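Local coordinates for protein N-acetylglucosaminidase (Paenibacillus barengoltzii, PDB 6INX) that probably hydrolyses glycosidic bonds of N-acetylglucosamine in glycans, as a TIM-barrel enzyme of glycoside hydrolase family 18, at residues 51-57 / 101-105; 71-75 / 117-121; 195-199 / 297-301; 226-230 / 316-320. All coordinates share one frame; numbering follows the deposited sequence.

Contacts 1 and 4, with centres 27 Å apart, lie where the chain enters barrel strands, and contact 2 lies at the other end of the TIM barrel. Contact 1 sets helix 53-59 on the turn entering strand 105-109; contact 4 joins the segments entering strands 230-235 and 320-324. Contact 2 joins loops that leave strands 64-70 and 105-109 at the C-terminal mouth, where family 18 enzymes have their active site; W72 there touches E111, the glutamate of the family signature. Contact 3, its centre 23 Å from that of contact 2, ties a barrel loop to the inserted antiparallel sheet. Contacts 1 and 3 lie on opposite sides of the chain's centre, 35 Å between centres.

Contact 1. Residues 51-57 / 101-105; sequences KLLPELK and YALDG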
loop_
_atom_site.group_PDB
_atom_site.type_symbol
_atom_site.label_atom_id
_atom_site.label_comp_id
_atom_site.label_asym_id
_atom_site.label_seq_id
_atom_site.Cartn_x
_atom_site.Cartn_y
_atom_site.Cartn_z
ATOM N N LYS A 51 22.097 -18.501 -29.870
ATOM C CA LYS A 51 23.036 -19.506 -30.358
ATOM C C LYS A 51 24.224 -19.699 -29.429
ATOM O O LYS A 51 24.950 -20.690 -29.578
ATOM C CB LYS A 51 23.537 -19.140 -31.760
ATOM C CG LYS A 51 22.461 -19.125 -32.832
ATOM C CD LYS A 51 21.587 -20.361 -32.772
ATOM C CE LYS A 51 21.171 -20.806 -34.170
ATOM N NZ LYS A 51 21.344 -19.722 -35.177
ATOM N N LEU A 52 24.430 -18.791 -28.474
ATOM C CA LEU A 52 25.510 -18.903 -27.503
ATOM C C LEU A 52 25.215 -19.905 -26.394
ATOM O O LEU A 52 26.136 -20.278 -25.661
ATOM C CB LEU A 52 25.793 -17.520 -26.897
ATOM C CG LEU A 52 27.035 -17.315 -26.028
ATOM C CD1 LEU A 52 28.300 -17.733 -26.766
ATOM C CD2 LEU A 52 27.130 -15.874 -25.553
ATOM N N LEU A 53 23.969 -20.360 -26.263
ATOM C CA LEU A 53 23.600 -21.159 -25.098
ATOM C C LEU A 53 24.353 -22.479 -24.960
ATOM O O LEU A 53 24.765 -22.799 -23.831
ATOM C CB LEU A 53 22.078 -21.345 -25.027
ATOM C CG LEU A 53 21.251 -20.059 -25.030
ATOM C CD1 LEU A 53 19.789 -20.411 -24.795
ATOM C CD2 LEU A 53 21.754 -19.054 -23.995
ATOM N N PRO A 54 24.559 -23.284 -26.015
ATOM C CA PRO A 54 25.349 -24.514 -25.832
ATOM C C PRO A 54 26.720 -24.283 -25.220
ATOM O O PRO A 54 27.157 -25.088 -24.390
ATOM C CB PRO A 54 25.432 -25.091 -27.250
ATOM C CG PRO A 54 24.170 -24.616 -27.904
ATOM C CD PRO A 54 23.939 -23.231 -27.354
ATOM N N GLU A 55 27.411 -23.208 -25.603
ATOM C CA GLU A 55 28.727 -22.942 -25.030
ATOM C C GLU A 55 28.624 -22.560 -23.563
ATOM O O GLU A 55 29.485 -22.937 -22.756
ATOM C CB GLU A 55 29.450 -21.854 -25.826
ATOM C CG GLU A 55 30.757 -21.366 -25.185
ATOM C CD GLU A 55 31.844 -22.439 -25.139
ATOM O OE1 GLU A 55 31.944 -23.152 -24.116
ATOM O OE2 GLU A 55 32.606 -22.570 -26.123
ATOM N N LEU A 56 27.584 -21.808 -23.193
ATOM C CA LEU A 56 27.397 -21.481 -21.783
ATOM C C LEU A 56 27.163 -22.743 -20.964
ATOM O O LEU A 56 27.704 -22.891 -19.861
ATOM C CB LEU A 56 26.226 -20.504 -21.617
ATOM C CG LEU A 56 26.320 -19.170 -22.361
ATOM C CD1 LEU A 56 25.134 -18.271 -21.992
ATOM C CD2 LEU A 56 27.638 -18.465 -22.089
ATOM N N LYS A 57 26.357 -23.665 -21.492
ATOM C CA LYS A 57 26.106 -24.917 -20.792
ATOM C C LYS A 57 27.355 -25.781 -20.731
ATOM O O LYS A 57 27.560 -26.502 -19.751
ATOM C CB LYS A 57 24.980 -25.684 -21.477
ATOM C CG LYS A 57 23.624 -25.011 -21.404
ATOM C CD LYS A 57 22.549 -25.950 -21.927
ATOM C CE LYS A 57 21.531 -26.283 -20.854
ATOM N NZ LYS A 57 22.143 -26.927 -19.658
ATOM N N TYR A 101 16.100 -24.142 -29.296
ATOM C CA TYR A 101 17.294 -23.607 -28.661
ATOM C C TYR A 101 17.639 -24.440 -27.438
ATOM O O TYR A 101 16.832 -25.238 -26.956
ATOM C CB TYR A 101 17.085 -22.144 -28.251
ATOM C CG TYR A 101 16.807 -21.240 -29.418
ATOM C CD1 TYR A 101 17.808 -20.938 -30.333
ATOM C CD2 TYR A 101 15.546 -20.700 -29.619
ATOM C CE1 TYR A 101 17.568 -20.119 -31.406
ATOM C CE2 TYR A 101 15.290 -19.879 -30.699
ATOM C CZ TYR A 101 16.310 -19.590 -31.589
ATOM O OH TYR A 101 16.084 -18.771 -32.672
ATOM N N ALA A 102 18.846 -24.214 -26.913
ATOM C CA ALA A 102 19.337 -24.962 -25.765
ATOM C C ALA A 102 18.776 -24.366 -24.481
ATOM O O ALA A 102 19.523 -23.997 -23.570
ATOM C CB ALA A 102 20.866 -24.968 -25.742
ATOM N N LEU A 103 17.459 -24.253 -24.421
ATOM C CA LEU A 103 16.766 -23.728 -23.256
ATOM C C LEU A 103 16.247 -24.888 -22.420
ATOM O O LEU A 103 15.793 -25.903 -22.959
ATOM C CB LEU A 103 15.593 -22.852 -23.693
ATOM C CG LEU A 103 15.988 -21.538 -24.361
ATOM C CD1 LEU A 103 14.822 -20.925 -25.130
ATOM C CD2 LEU A 103 16.500 -20.562 -23.314
ATOM N N ASP A 104 16.329 -24.738 -21.099
ATOM C CA ASP A 104 15.874 -25.772 -20.182
ATOM C C ASP A 104 14.452 -25.557 -19.705
ATOM O O ASP A 104 13.904 -26.426 -19.025
ATOM C CB ASP A 104 16.821 -25.862 -18.986
ATOM C CG ASP A 104 18.227 -26.233 -19.401
ATOM O OD1 ASP A 104 18.364 -27.241 -20.130
ATOM O OD2 ASP A 104 19.188 -25.515 -19.051
ATOM N N GLY A 105 13.840 -24.436 -20.046
ATOM C CA GLY A 105 12.469 -24.204 -19.643
ATOM C C GLY A 105 12.103 -22.741 -19.811
ATOM O O GLY A 105 12.825 -21.968 -20.445
#
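K57 and D104 reach for each other from opposite directions, one from helix 53-59, the other from the turn entering strand 105-109. K57 NZ makes a salt bridge to D104 OD2 at 3.3 Å, and the methylene K57 CE lies closer still, 3.1 Å from D104 OD2, so CE and NZ both lie against the OD2 side of the carboxylate. Bends at chi3 (118°) and chi4 (-59°) leave CE nearest the carboxylate, with NZ turned to one side, where it also bonds L63 O. Next to this pair, A102 CB fills the notch between L53 and P54, 3.9 Å from L53 CB. Deeper in, the methyls L53 CD1 and L103 CD2 meet at 3.6 Å, and both leucines also touch I32 of strand 29-38. At the outer end K51 CD approaches the Y101 ring at its edge, 4.3 Å from CE1. The second shell fixes the carboxylate: D104 OD1 forms a salt bridge with R150, and D104 OD2 accepts from I65 N. With an alanine here, R150 and the amide of I65 would probably lose their carboxylate, and K57 one partner. A102 is itself the centre of an inverse gamma turn, with a weak bond from L103 N to Y101 O, just after helix 84-100. This is the helix-to-strand return of a beta/alpha barrel, and D104 opens the sequence DGVDLDWE, which matches the DxxDxDxE signature of family 18.

Contact 2. Residues 71-75 / 117-121; sequences GWSAG and EAGIA
W72 swings its indole out over A118 because CG stands opposite the backbone N (chi1 -177°), while I120 places CG1 between its backbone N and carbonyl carbon and thereby turns CG2 toward the chain of residues 73-75. The indole receives A118 over one face: the methyl carbon CB sits 3.3 Å from the centroid of the six-membered ring of W72, only 9° off the ring normal, a close CH-pi contact centred on that face. Next in the chain, S73 OG donates to A118 O at 2.8 Å, in the carbonyl plane and on a lone pair, with a C=O...donor angle of 139°. S73 is thus held beside the same alanine whose methyl the tryptophan covers. S73 is the third residue of a type II beta turn from G71 to A74, closed by A74 N bonding G71 O; the turn follows strand 64-70, and residues 117-121 follow strand 105-109, so two neighbouring loops at the C-terminal mouth of the TIM barrel meet here. W72 also rests on E111, the glutamate of the family 18 signature, and on Y112 and F191, which places its ring beside the probable active site. Farther along, I120 CG2 packs 3.5 Å from G75 CA and 3.6 Å from S73 O, its methyl lying against backbone. A water donates to S73 O at 2.8 Å and, weakly, to G119 O at 3.4 Å. E117, beyond the indole, reaches the second subunit through a weak hydrogen bond of OE2 with L208 N of that subunit.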
loop_
_atom_site.group_PDB
_atom_site.type_symbol
_atom_site.label_atom_id
_atom_site.label_comp_id
_atom_site.label_asym_id
_atom_site.label_seq_id
_atom_site.Cartn_x
_atom_site.Cartn_y
_atom_site.Cartn_z
ATOM N N GLY A 71 7.792 -9.444 -18.652
ATOM C CA GLY A 71 8.405 -8.247 -18.118
ATOM C C GLY A 71 7.394 -7.120 -18.013
ATOM O O GLY A 71 6.274 -7.192 -18.524
ATOM N N TRP A 72 7.806 -6.050 -17.332
ATOM C CA TRP A 72 6.901 -4.926 -17.122
ATOM C C TRP A 72 6.496 -4.301 -18.451
ATOM O O TRP A 72 7.347 -3.948 -19.272
ATOM C CB TRP A 72 7.560 -3.869 -16.236
ATOM C CG TRP A 72 6.640 -2.721 -15.919
ATOM C CD1 TRP A 72 6.657 -1.470 -16.473
ATOM C CD2 TRP A 72 5.558 -2.731 -14.991
ATOM N NE1 TRP A 72 5.655 -0.700 -15.931
ATOM C CE2 TRP A 72 4.963 -1.452 -15.019
ATOM C CE3 TRP A 72 5.036 -3.696 -14.132
ATOM C CZ2 TRP A 72 3.871 -1.116 -14.216
ATOM C CZ3 TRP A 72 3.946 -3.366 -13.339
ATOM C CH2 TRP A 72 3.376 -2.085 -13.387
ATOM N N SER A 73 5.183 -4.190 -18.659
ATOM C CA SER A 73 4.521 -3.614 -19.829
ATOM C C SER A 73 4.454 -4.547 -21.026
ATOM O O SER A 73 3.986 -4.133 -22.092
ATOM C CB SER A 73 5.049 -2.239 -20.253
ATOM O OG SER A 73 4.939 -1.320 -19.178
ATOM N N ALA A 74 4.877 -5.798 -20.878
ATOM C CA ALA A 74 4.758 -6.768 -21.955
ATOM C C ALA A 74 3.343 -7.332 -21.944
ATOM O O ALA A 74 2.930 -7.970 -20.968
ATOM C CB ALA A 74 5.778 -7.887 -21.750
ATOM N N GLY A 75 2.601 -7.117 -23.033
ATOM C CA GLY A 75 1.209 -7.504 -23.081
ATOM C C GLY A 75 0.998 -8.866 -23.714
ATOM O O GLY A 75 1.933 -9.601 -24.024
ATOM N N GLU A 117 -2.096 -2.155 -14.727
ATOM C CA GLU A 117 -1.375 -0.926 -14.426
ATOM C C GLU A 117 -0.147 -0.723 -15.305
ATOM O O GLU A 117 0.299 0.421 -15.470
ATOM C CB GLU A 117 -0.956 -0.919 -12.950
ATOM C CG GLU A 117 -2.030 -0.465 -11.986
ATOM C CD GLU A 117 -3.019 -1.540 -11.567
ATOM O OE1 GLU A 117 -2.988 -2.662 -12.113
ATOM O OE2 GLU A 117 -3.867 -1.215 -10.701
ATOM N N ALA A 118 0.417 -1.794 -15.869
ATOM C CA ALA A 118 1.581 -1.651 -16.732
ATOM C C ALA A 118 1.209 -1.267 -18.155
ATOM O O ALA A 118 2.103 -1.163 -19.004
ATOM C CB ALA A 118 2.415 -2.936 -16.735
ATOM N N GLY A 119 -0.071 -1.031 -18.427
ATOM C CA GLY A 119 -0.509 -0.710 -19.770
ATOM C C GLY A 119 -0.801 -1.922 -20.615
ATOM O O GLY A 119 -0.624 -1.876 -21.840
ATOM N N ILE A 120 -1.230 -3.018 -19.991
ATOM C CA ILE A 120 -1.539 -4.263 -20.673
ATOM C C ILE A 120 -2.992 -4.614 -20.369
ATOM O O ILE A 120 -3.620 -4.048 -19.474
ATOM C CB ILE A 120 -0.594 -5.412 -20.251
ATOM C CG1 ILE A 120 -0.741 -5.726 -18.753
ATOM C CG2 ILE A 120 0.851 -5.051 -20.591
ATOM C CD1 ILE A 120 -0.039 -7.032 -18.305
ATOM N N ALA A 121 -3.537 -5.541 -21.142
ATOM C CA ALA A 121 -4.889 -5.998 -20.859
ATOM C C ALA A 121 -4.943 -6.822 -19.575
ATOM O O ALA A 121 -3.976 -7.503 -19.196
ATOM C CB ALA A 121 -5.414 -6.832 -22.023
HETATM O O HOH W 1 1.846 -3.353 -23.650
#

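Contact 3. Residues 195-199 / 297-301; sequences TGHHT and FISYD
F297 leaves strand 297-299 toward T195 with CG opposite its backbone N (chi1 176°), which sets one face of the ring against T195 and the edge toward G196. From the root outward, CB lies near the T195 methyl CG2, CG begins to pass T195 CB, and CD1 comes to 3.7 Å from T195 CB. That carbon stands over one face of the ring, 4.0 Å from the centroid and 20° off the normal, a CH-pi contact displaced toward the rim. Farther out the edge takes over: F297 CE1 is 3.5 Å from G196 O, near the ring plane, and CZ, at the tip, is still 4.1 Å from G196 O. G196 O is buried without a polar partner and is also approached by S299 CB, so its approaches from residues 297-301 are an aromatic and an aliphatic C-H group. A serine in place of F297 would probably leave the T195 side chain without the ring it lies on and open a gap beside G196 O, L251 and F292. Two residues on, S299 OG accepts the amide of H198, OG to N 2.8 Å, along an almost straight N-H at 167°. A water 2.7 Å from S299 OG also bonds H197 ND1, while H197 NE2 bonds D283. H198 turns the edge of its ring to S299, with CD2 3.3 Å from S299 O, and its nitrogens are fixed by D186 N and Y237 O. The five-stranded antiparallel sheet that holds strand 297-299 is inserted between barrel strands 230-235 and 320-324, as in many family 18 enzymes, and this contact fastens it to the loop following strand 179-183.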
loop_
_atom_site.group_PDB
_atom_site.type_symbol
_atom_site.label_atom_id
_atom_site.label_comp_id
_atom_site.label_asym_id
_atom_site.label_seq_id
_atom_site.Cartn_x
_atom_site.Cartn_y
_atom_site.Cartn_z
ATOM N N THR A 195 9.034 8.169 0.268
ATOM C CA THR A 195 10.282 7.437 0.146
ATOM C C THR A 195 10.276 6.207 1.048
ATOM O O THR A 195 9.551 6.121 2.052
ATOM C CB THR A 195 11.486 8.309 0.507
ATOM O OG1 THR A 195 11.445 8.654 1.902
ATOM C CG2 THR A 195 11.509 9.589 -0.314
ATOM N N GLY A 196 11.093 5.237 0.666
ATOM C CA GLY A 196 11.282 4.051 1.474
ATOM C C GLY A 196 12.190 3.084 0.743
ATOM O O GLY A 196 12.718 3.393 -0.322
ATOM N N HIS A 197 12.347 1.909 1.333
ATOM C CA HIS A 197 13.263 0.917 0.785
ATOM C C HIS A 197 12.559 0.101 -0.289
ATOM O O HIS A 197 11.483 -0.446 -0.046
ATOM C CB HIS A 197 13.684 -0.022 1.909
ATOM C CG HIS A 197 14.347 0.673 3.058
ATOM N ND1 HIS A 197 15.481 1.439 2.905
ATOM C CD2 HIS A 197 14.027 0.726 4.373
ATOM C CE1 HIS A 197 15.839 1.931 4.080
ATOM N NE2 HIS A 197 14.974 1.510 4.988
ATOM N N HIS A 198 13.192 -0.041 -1.456
ATOM C CA HIS A 198 12.531 -0.759 -2.542
ATOM C C HIS A 198 12.758 -2.261 -2.497
ATOM O O HIS A 198 12.005 -3.009 -3.130
ATOM C CB HIS A 198 12.849 -0.115 -3.909
ATOM C CG HIS A 198 14.038 -0.689 -4.624
ATOM N ND1 HIS A 198 13.923 -1.654 -5.600
ATOM C CD2 HIS A 198 15.349 -0.345 -4.591
ATOM C CE1 HIS A 198 15.117 -1.923 -6.099
ATOM N NE2 HIS A 198 16.001 -1.143 -5.502
ATOM N N THR A 199 13.760 -2.715 -1.749
ATOM C CA THR A 199 14.141 -4.119 -1.761
ATOM C C THR A 199 14.550 -4.566 -0.354
ATOM O O THR A 199 15.497 -5.333 -0.164
ATOM C CB THR A 199 15.159 -4.381 -2.878
ATOM O OG1 THR A 199 15.374 -5.787 -3.047
ATOM C CG2 THR A 199 16.483 -3.642 -2.649
ATOM N N PHE A 297 16.825 11.059 -2.375
ATOM C CA PHE A 297 16.851 9.832 -1.590
ATOM C C PHE A 297 16.972 8.639 -2.530
ATOM O O PHE A 297 16.202 8.532 -3.492
ATOM C CB PHE A 297 15.550 9.715 -0.784
ATOM C CG PHE A 297 15.431 8.445 -0.002
ATOM C CD1 PHE A 297 14.910 7.289 -0.580
ATOM C CD2 PHE A 297 15.825 8.400 1.319
ATOM C CE1 PHE A 297 14.807 6.118 0.151
ATOM C CE2 PHE A 297 15.724 7.238 2.038
ATOM C CZ PHE A 297 15.218 6.100 1.462
ATOM N N ILE A 298 17.892 7.721 -2.216
ATOM C CA ILE A 298 18.201 6.572 -3.066
ATOM C C ILE A 298 18.169 5.301 -2.229
ATOM O O ILE A 298 18.870 5.206 -1.219
ATOM C CB ILE A 298 19.581 6.730 -3.734
ATOM C CG1 ILE A 298 19.559 7.929 -4.688
ATOM C CG2 ILE A 298 19.979 5.449 -4.458
ATOM C CD1 ILE A 298 20.927 8.328 -5.271
ATOM N N SER A 299 17.370 4.322 -2.659
ATOM C CA SER A 299 17.268 3.026 -2.001
ATOM C C SER A 299 17.929 1.971 -2.883
ATOM O O SER A 299 17.709 1.953 -4.093
ATOM C CB SER A 299 15.790 2.650 -1.850
ATOM O OG SER A 299 15.662 1.287 -1.525
ATOM N N TYR A 300 18.695 1.058 -2.282
ATOM C CA TYR A 300 19.419 0.073 -3.086
ATOM C C TYR A 300 19.751 -1.147 -2.234
ATOM O O TYR A 300 19.482 -1.173 -1.038
ATOM C CB TYR A 300 20.669 0.708 -3.726
ATOM C CG TYR A 300 21.785 1.073 -2.769
ATOM C CD1 TYR A 300 21.617 2.068 -1.817
ATOM C CD2 TYR A 300 23.020 0.436 -2.837
ATOM C CE1 TYR A 300 22.640 2.415 -0.946
ATOM C CE2 TYR A 300 24.059 0.782 -1.966
ATOM C CZ TYR A 300 23.858 1.773 -1.030
ATOM O OH TYR A 300 24.881 2.123 -0.162
ATOM N N ASP A 301 20.327 -2.166 -2.889
ATOM C CA ASP A 301 20.898 -3.353 -2.255
ATOM C C ASP A 301 22.418 -3.263 -2.349
ATOM O O ASP A 301 22.963 -2.778 -3.352
ATOM C CB ASP A 301 20.487 -4.622 -3.036
ATOM C CG ASP A 301 19.509 -5.531 -2.276
ATOM O OD1 ASP A 301 19.347 -5.404 -1.042
ATOM O OD2 ASP A 301 18.891 -6.401 -2.942
HETATM O O HOH W 2 17.018 0.759 0.695
#

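Contact 4. Residues 226-230 / 316-320; sequences PKEKI and QELAG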
loop_
_atom_site.group_PDB
_atom_site.type_symbol
_atom_site.label_atom_id
_atom_site.label_comp_id
_atom_site.label_asym_id
_atom_site.label_seq_id
_atom_site.Cartn_x
_atom_site.Cartn_y
_atom_site.Cartn_z
ATOM N N PRO A 226 4.978 -23.735 -0.873
ATOM C CA PRO A 226 5.959 -24.359 0.023
ATOM C C PRO A 226 7.228 -23.525 0.100
ATOM O O PRO A 226 7.682 -22.961 -0.895
ATOM C CB PRO A 226 6.232 -25.715 -0.638
ATOM C CG PRO A 226 5.060 -25.963 -1.544
ATOM C CD PRO A 226 4.608 -24.605 -2.003
ATOM N N LYS A 227 7.814 -23.462 1.301
ATOM C CA LYS A 227 9.037 -22.682 1.478
ATOM C C LYS A 227 10.133 -23.135 0.524
ATOM O O LYS A 227 10.898 -22.311 0.005
ATOM C CB LYS A 227 9.526 -22.817 2.917
ATOM C CG LYS A 227 8.694 -22.048 3.895
ATOM C CD LYS A 227 9.500 -21.773 5.134
ATOM C CE LYS A 227 9.235 -20.383 5.615
ATOM N NZ LYS A 227 7.780 -20.140 5.824
ATOM N N GLU A 228 10.244 -24.444 0.293
ATOM C CA GLU A 228 11.300 -24.964 -0.566
ATOM C C GLU A 228 11.146 -24.534 -2.018
ATOM O O GLU A 228 12.052 -24.792 -2.822
ATOM C CB GLU A 228 11.376 -26.491 -0.461
ATOM C CG GLU A 228 10.174 -27.217 -1.031
ATOM C CD GLU A 228 9.134 -27.548 0.028
ATOM O OE1 GLU A 228 8.388 -28.532 -0.173
ATOM O OE2 GLU A 228 9.059 -26.834 1.058
ATOM N N LYS A 229 10.036 -23.886 -2.371
ATOM C CA LYS A 229 9.847 -23.345 -3.711
ATOM C C LYS A 229 9.992 -21.831 -3.791
ATOM O O LYS A 229 9.795 -21.269 -4.872
ATOM C CB LYS A 229 8.477 -23.751 -4.281
ATOM C CG LYS A 229 8.381 -25.204 -4.707
ATOM C CD LYS A 229 7.112 -25.458 -5.500
ATOM C CE LYS A 229 7.101 -26.871 -6.057
ATOM N NZ LYS A 229 5.873 -27.152 -6.847
ATOM N N ILE A 230 10.314 -21.147 -2.698
ATOM C CA ILE A 230 10.348 -19.689 -2.696
ATOM C C ILE A 230 11.770 -19.207 -2.929
ATOM O O ILE A 230 12.671 -19.499 -2.138
ATOM C CB ILE A 230 9.773 -19.115 -1.396
ATOM C CG1 ILE A 230 8.281 -19.445 -1.320
ATOM C CG2 ILE A 230 10.004 -17.612 -1.346
ATOM C CD1 ILE A 230 7.582 -18.929 -0.082
ATOM N N GLN A 316 15.398 -19.594 7.212
ATOM C CA GLN A 316 14.000 -19.864 6.924
ATOM C C GLN A 316 13.811 -21.034 5.974
ATOM O O GLN A 316 12.666 -21.414 5.706
ATOM C CB GLN A 316 13.316 -18.611 6.354
ATOM C CG GLN A 316 13.379 -17.397 7.287
ATOM C CD GLN A 316 12.799 -17.685 8.662
ATOM O OE1 GLN A 316 13.361 -17.284 9.685
ATOM N NE2 GLN A 316 11.675 -18.383 8.694
ATOM N N GLU A 317 14.907 -21.598 5.462
ATOM C CA GLU A 317 14.871 -22.785 4.610
ATOM C C GLU A 317 14.120 -22.522 3.307
ATOM O O GLU A 317 13.303 -23.331 2.855
ATOM C CB GLU A 317 14.352 -24.012 5.364
ATOM C CG GLU A 317 15.151 -24.265 6.642
ATOM C CD GLU A 317 14.894 -25.625 7.262
ATOM O OE1 GLU A 317 13.932 -26.310 6.851
ATOM O OE2 GLU A 317 15.667 -26.010 8.165
ATOM N N LEU A 318 14.417 -21.381 2.694
ATOM C CA LEU A 318 13.864 -21.043 1.395
ATOM C C LEU A 318 14.725 -21.662 0.292
ATOM O O LEU A 318 15.763 -22.282 0.549
ATOM C CB LEU A 318 13.757 -19.529 1.250
ATOM C CG LEU A 318 13.018 -18.820 2.384
ATOM C CD1 LEU A 318 12.918 -17.329 2.099
ATOM C CD2 LEU A 318 11.640 -19.432 2.590
ATOM N N ALA A 319 14.301 -21.481 -0.961
ATOM C CA ALA A 319 14.993 -22.119 -2.079
ATOM C C ALA A 319 16.280 -21.397 -2.468
ATOM O O ALA A 319 17.248 -22.043 -2.887
ATOM C CB ALA A 319 14.071 -22.224 -3.295
ATOM N N GLY A 320 16.310 -20.072 -2.375
ATOM C CA GLY A 320 17.476 -19.332 -2.826
ATOM C C GLY A 320 17.107 -17.898 -3.172
ATOM O O GLY A 320 16.129 -17.358 -2.663
#
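I230 and A319 join two segments that run into neighbouring parallel strands of the TIM barrel, 230-235 and 320-324, at their N-terminal ends. The link is a hydrogen bond from A319 N to I230 O, 2.8 Å long, with an angle of 149° at the hydrogen and the donor tilted 28° out of the carbonyl plane. Residues 227-229 form a short 3-10 turn, with K229 N bonded to P226 O and I230 N to K227 O, and the carbonyls of K227, E228 and I230 come close to residues 316-320. Opposite, E317 has positive phi (63°) and ends helix 303-316 in a Schellman motif, after which the chain passes K227: L318 CA gives a C-H...O contact to K227 O at 3.5 Å. Beyond the contact A319 also pairs with V6 and G320 with I232 through backbone bonds.

Among side chains, K227 runs across L318, its CE 4.0 Å from L318 CD2, and its CD lies 3.2 Å from Q316 O, so the aliphatic part of the lysine covers the helix end. L318 packs onward against V217 and I232, while K229 turns away to the carbonyls of Q174 and L177. The methyl of A319 is lodged between two carbonyl oxygens, with A319 CB 3.3 Å from both E228 O and I230 O.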